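Local coordinates for protein EvdO2 (Micromonospora carbonacea, PDB 4XAB) that probably catalyses an oxidative cyclization in orthosomycin antibiotic biosynthesis, as a metal-dependent oxygenase of the phytanoyl-CoA dioxygenase family, at residues G169-H174 against D210-H215; H161-G166 against D189-T194. One frame throughout, in Å; residues are numbered along the deposited sequence.

Overall arrangement
Contacts 1 and 2 lie with their centres about 9 Å apart, on the same side of the chain's centre, and their segments alternate along the chain. They meet directly: Leu163 N and Pro214 O stand 3.1 Å apart in a probable hydrogen bond, joining 161-166 to 210-215. Contact 1 is partly buried and includes His215 of the nickel site; across it an arginine, a bridging water and apolar side chains meet. Contact 2 is a surface contact, carried by one leucine and one valine beside acidic, turn-rich chain. Both segments 161-166 and 210-215 contribute to the small antiparallel sheet, through strands 160-162 and 215-217, whereas 169-174 and 189-194 are mostly loop.

Contact 1: residues G169-H174 against D210-H215; sequences GPVLPH and DFRTPH. With NI (nickel (II) ion), chain B.
No hydrogen bond passes directly between Gly169 and Arg212; one water joins them, donating to Gly169 O at 2.7 Å and accepting from Arg212 NH1. Arg212 CD lies 3.6 Å from Gly169 O, and the bend at chi3 (-85°) then turns NE and the guanidinium away from the line of the chain. Val171 crosses it at about a right angle, its CG2, anti to the carbonyl carbon, lying 3.8 Å from Arg212 NE. Arg212 thus offers apolar methylenes to the valine and N-H groups to water and to Glu132, its salt-bridge partner. A leucine here would probably leave Glu132 without its countercharge and break the water bridge. Farther along, Leu172 CD1 meets Pro214 CG at 4.2 Å, a loose apolar touch. Gln130 ties both segments, binding Leu172 N, Pro170 O and Arg212 O. His215 ND1 donates to Thr213 O at 2.9 Å, nearly straight (165°) and in the ring plane, which fixes the ring's rotation while NE2 binds nickel with His129 and Asp131. The second-shell acceptor is thus a backbone carbonyl; 169-174 packs on neighbouring Arg212 and Pro214, not on the ligand itself, in a two-histidine, one-carboxylate site where nickel probably replaces iron.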
# COMPACT_ATOMS: atom_id res chain seq x y z
N GLY A 169 -6.15 13.60 -12.22
CA GLY A 169 -6.35 13.12 -13.58
C GLY A 169 -7.39 12.02 -13.59
O GLY A 169 -8.02 11.73 -12.57
N PRO A 170 -7.58 11.37 -14.75
CA PRO A 170 -8.56 10.29 -14.82
C PRO A 170 -8.07 9.03 -14.12
O PRO A 170 -6.87 8.90 -13.80
CB PRO A 170 -8.71 10.04 -16.32
CG PRO A 170 -7.37 10.41 -16.88
CD PRO A 170 -6.87 11.57 -16.03
N VAL A 171 -8.99 8.11 -13.87
CA VAL A 171 -8.59 6.73 -13.66
C VAL A 171 -8.17 6.26 -15.04
O VAL A 171 -8.98 6.17 -15.96
CB VAL A 171 -9.70 5.87 -13.06
CG1 VAL A 171 -9.24 4.41 -12.97
CG2 VAL A 171 -10.08 6.40 -11.69
N LEU A 172 -6.87 6.04 -15.17
CA LEU A 172 -6.21 5.69 -16.42
C LEU A 172 -6.65 4.34 -16.94
O LEU A 172 -7.14 3.51 -16.17
CB LEU A 172 -4.70 5.71 -16.19
CG LEU A 172 -4.18 7.09 -15.84
CD1 LEU A 172 -2.79 7.02 -15.23
CD2 LEU A 172 -4.20 7.98 -17.08
N PRO A 173 -6.50 4.11 -18.25
CA PRO A 173 -6.84 2.77 -18.74
C PRO A 173 -5.97 1.72 -18.06
O PRO A 173 -4.75 1.86 -18.01
CB PRO A 173 -6.53 2.86 -20.24
CG PRO A 173 -6.67 4.31 -20.57
CD PRO A 173 -6.16 5.04 -19.34
N HIS A 174 -6.60 0.68 -17.52
CA HIS A 174 -5.84 -0.42 -16.93
C HIS A 174 -6.18 -1.71 -17.65
O HIS A 174 -7.22 -1.84 -18.30
CB HIS A 174 -6.14 -0.57 -15.43
CG HIS A 174 -5.52 0.47 -14.55
ND1 HIS A 174 -5.82 1.82 -14.65
CD2 HIS A 174 -4.64 0.36 -13.53
CE1 HIS A 174 -5.15 2.49 -13.73
NE2 HIS A 174 -4.42 1.63 -13.04
N ASP A 210 -3.43 8.99 -2.08
CA ASP A 210 -4.84 8.99 -2.48
C ASP A 210 -5.20 7.76 -3.33
O ASP A 210 -4.35 7.20 -4.01
CB ASP A 210 -5.14 10.28 -3.25
CG ASP A 210 -6.62 10.44 -3.56
OD1 ASP A 210 -7.07 10.07 -4.67
OD2 ASP A 210 -7.34 10.94 -2.68
N PHE A 211 -6.46 7.35 -3.29
CA PHE A 211 -6.93 6.25 -4.11
C PHE A 211 -6.65 6.45 -5.60
O PHE A 211 -6.59 5.47 -6.36
CB PHE A 211 -8.44 6.04 -3.90
CG PHE A 211 -8.79 5.28 -2.66
CD1 PHE A 211 -7.82 4.69 -1.88
CD2 PHE A 211 -10.12 5.15 -2.28
CE1 PHE A 211 -8.16 3.98 -0.73
CE2 PHE A 211 -10.46 4.44 -1.14
CZ PHE A 211 -9.48 3.85 -0.37
N ARG A 212 -6.50 7.70 -6.04
CA ARG A 212 -6.32 7.94 -7.48
C ARG A 212 -4.87 8.29 -7.87
O ARG A 212 -4.58 8.52 -9.04
CB ARG A 212 -7.27 9.05 -7.94
CG ARG A 212 -7.77 8.89 -9.36
CD ARG A 212 -8.90 9.86 -9.65
NE ARG A 212 -10.21 9.35 -9.24
CZ ARG A 212 -11.36 9.95 -9.53
NH1 ARG A 212 -11.35 11.08 -10.21
NH2 ARG A 212 -12.51 9.43 -9.13
N THR A 213 -3.96 8.33 -6.91
CA THR A 213 -2.58 8.63 -7.29
C THR A 213 -1.88 7.43 -7.92
O THR A 213 -1.76 6.39 -7.29
CB THR A 213 -1.77 9.09 -6.07
OG1 THR A 213 -2.49 10.15 -5.43
CG2 THR A 213 -0.37 9.59 -6.49
N PRO A 214 -1.39 7.57 -9.16
CA PRO A 214 -0.68 6.43 -9.75
C PRO A 214 0.60 6.12 -8.98
O PRO A 214 1.31 7.04 -8.56
CB PRO A 214 -0.36 6.90 -11.18
CG PRO A 214 -1.34 8.01 -11.45
CD PRO A 214 -1.51 8.70 -10.11
N HIS A 215 0.86 4.83 -8.77
CA HIS A 215 2.11 4.45 -8.12
C HIS A 215 2.66 3.14 -8.67
O HIS A 215 1.96 2.37 -9.31
CB HIS A 215 1.95 4.37 -6.59
CG HIS A 215 0.77 3.56 -6.14
ND1 HIS A 215 -0.53 4.02 -6.20
CD2 HIS A 215 0.70 2.33 -5.57
CE1 HIS A 215 -1.35 3.10 -5.72
NE2 HIS A 215 -0.63 2.07 -5.32
NI NI B . -1.58 0.27 -4.94
O HOH W 1 -9.37 12.83 -10.54
O HOH W 2 -1.65 0.72 -2.98

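Contact 2: residues H161-G166 against D189-T194; sequences HYLPGG and DDVDPT
Leu163 O, on the residue whose side chain meets Val191, accepts from Gly166 N at 3.0 Å and closes a type II beta turn. The two corner residues suit their places: Pro164 has the negative phi of the first corner, and Gly165 takes a positive phi (86°) at which a side chain would jam against the preceding carbonyl oxygen. The side chain of Leu163 heads for the opposite loop. With CG anti to the backbone N (chi1 -177°), it extends CD1 to 4.1 Å from Val191 CG1, methyl against methyl, the two side chains running past one another in opposing senses. The same CD1 lies 4.4 Å from Asp192 O. No hydrogen bond spans the segments, and the contact is chiefly apolar, with that marginal touch on one carbonyl oxygen; two branched aliphatic residues are well suited to it. Just beyond, Asp192 OD1 accepts from Thr194 N at 3.2 Å in an Asx turn at the start of the 3-10 segment. Val191 also touches Trp128, and Leu163 touches Ser195. The contact thus joins the end of strand 160-162, central in its antiparallel sheet between 197-198 and 215-217, to the loop linking strand 186-187 with strand 197-198.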
# COMPACT_ATOMS: atom_id res chain seq x y z
N HIS A 161 7.00 4.63 -5.97
CA HIS A 161 7.18 5.79 -6.82
C HIS A 161 5.80 6.31 -7.16
O HIS A 161 4.89 5.51 -7.38
CB HIS A 161 7.91 5.44 -8.12
CG HIS A 161 9.23 4.75 -7.93
ND1 HIS A 161 10.39 5.19 -8.54
CD2 HIS A 161 9.56 3.62 -7.28
CE1 HIS A 161 11.38 4.38 -8.23
NE2 HIS A 161 10.91 3.41 -7.46
N TYR A 162 5.65 7.62 -7.26
CA TYR A 162 4.36 8.22 -7.58
C TYR A 162 4.38 9.13 -8.80
O TYR A 162 5.42 9.66 -9.17
CB TYR A 162 3.86 9.06 -6.40
CG TYR A 162 3.60 8.27 -5.17
CD1 TYR A 162 4.47 8.31 -4.09
CD2 TYR A 162 2.46 7.49 -5.06
CE1 TYR A 162 4.21 7.61 -2.94
CE2 TYR A 162 2.21 6.77 -3.93
CZ TYR A 162 3.09 6.83 -2.87
OH TYR A 162 2.82 6.12 -1.72
N LEU A 163 3.21 9.32 -9.41
CA LEU A 163 3.03 10.37 -10.41
C LEU A 163 2.38 11.57 -9.74
O LEU A 163 1.17 11.56 -9.50
CB LEU A 163 2.15 9.90 -11.58
CG LEU A 163 2.03 10.98 -12.66
CD1 LEU A 163 3.32 11.07 -13.44
CD2 LEU A 163 0.85 10.70 -13.60
N PRO A 164 3.17 12.61 -9.41
CA PRO A 164 2.63 13.77 -8.69
C PRO A 164 1.47 14.41 -9.44
O PRO A 164 1.58 14.66 -10.64
CB PRO A 164 3.81 14.73 -8.61
CG PRO A 164 5.03 13.86 -8.74
CD PRO A 164 4.62 12.77 -9.69
N GLY A 165 0.38 14.66 -8.73
CA GLY A 165 -0.75 15.36 -9.30
C GLY A 165 -1.70 14.43 -10.02
O GLY A 165 -2.78 14.85 -10.45
N GLY A 166 -1.32 13.16 -10.15
CA GLY A 166 -2.11 12.22 -10.93
C GLY A 166 -3.48 11.91 -10.36
O GLY A 166 -4.35 11.38 -11.06
N ASP A 189 -0.31 1.43 -18.77
CA ASP A 189 0.85 1.81 -19.57
C ASP A 189 0.94 3.33 -19.67
O ASP A 189 1.85 3.87 -20.28
CB ASP A 189 0.77 1.22 -20.99
CG ASP A 189 0.81 -0.29 -21.00
OD1 ASP A 189 1.56 -0.88 -20.19
OD2 ASP A 189 0.10 -0.90 -21.83
N ASP A 190 -0.04 4.01 -19.09
CA ASP A 190 -0.22 5.43 -19.35
C ASP A 190 0.36 6.33 -18.29
O ASP A 190 -0.23 7.36 -17.94
CB ASP A 190 -1.71 5.70 -19.56
CG ASP A 190 -2.23 5.07 -20.85
OD1 ASP A 190 -1.60 5.29 -21.90
OD2 ASP A 190 -3.24 4.33 -20.83
N VAL A 191 1.53 5.96 -17.77
CA VAL A 191 2.30 6.83 -16.89
C VAL A 191 3.69 7.02 -17.49
O VAL A 191 4.32 6.06 -17.91
CB VAL A 191 2.43 6.25 -15.45
CG1 VAL A 191 3.32 7.15 -14.59
CG2 VAL A 191 1.06 6.09 -14.81
N ASP A 192 4.15 8.27 -17.53
CA ASP A 192 5.49 8.57 -18.01
C ASP A 192 6.48 8.45 -16.85
O ASP A 192 6.46 9.27 -15.94
CB ASP A 192 5.53 9.97 -18.62
CG ASP A 192 6.86 10.30 -19.26
OD1 ASP A 192 7.82 9.50 -19.17
OD2 ASP A 192 6.95 11.40 -19.85
N PRO A 193 7.35 7.42 -16.88
CA PRO A 193 8.27 7.14 -15.78
C PRO A 193 9.22 8.30 -15.47
O PRO A 193 9.67 8.40 -14.34
CB PRO A 193 9.06 5.92 -16.27
CG PRO A 193 8.21 5.32 -17.34
CD PRO A 193 7.53 6.48 -18.00
N THR A 194 9.51 9.16 -16.44
CA THR A 194 10.39 10.29 -16.18
C THR A 194 9.70 11.36 -15.34
O THR A 194 10.35 12.27 -14.84
CB THR A 194 10.90 10.95 -17.48
OG1 THR A 194 9.92 11.89 -17.96
CG2 THR A 194 11.14 9.90 -18.53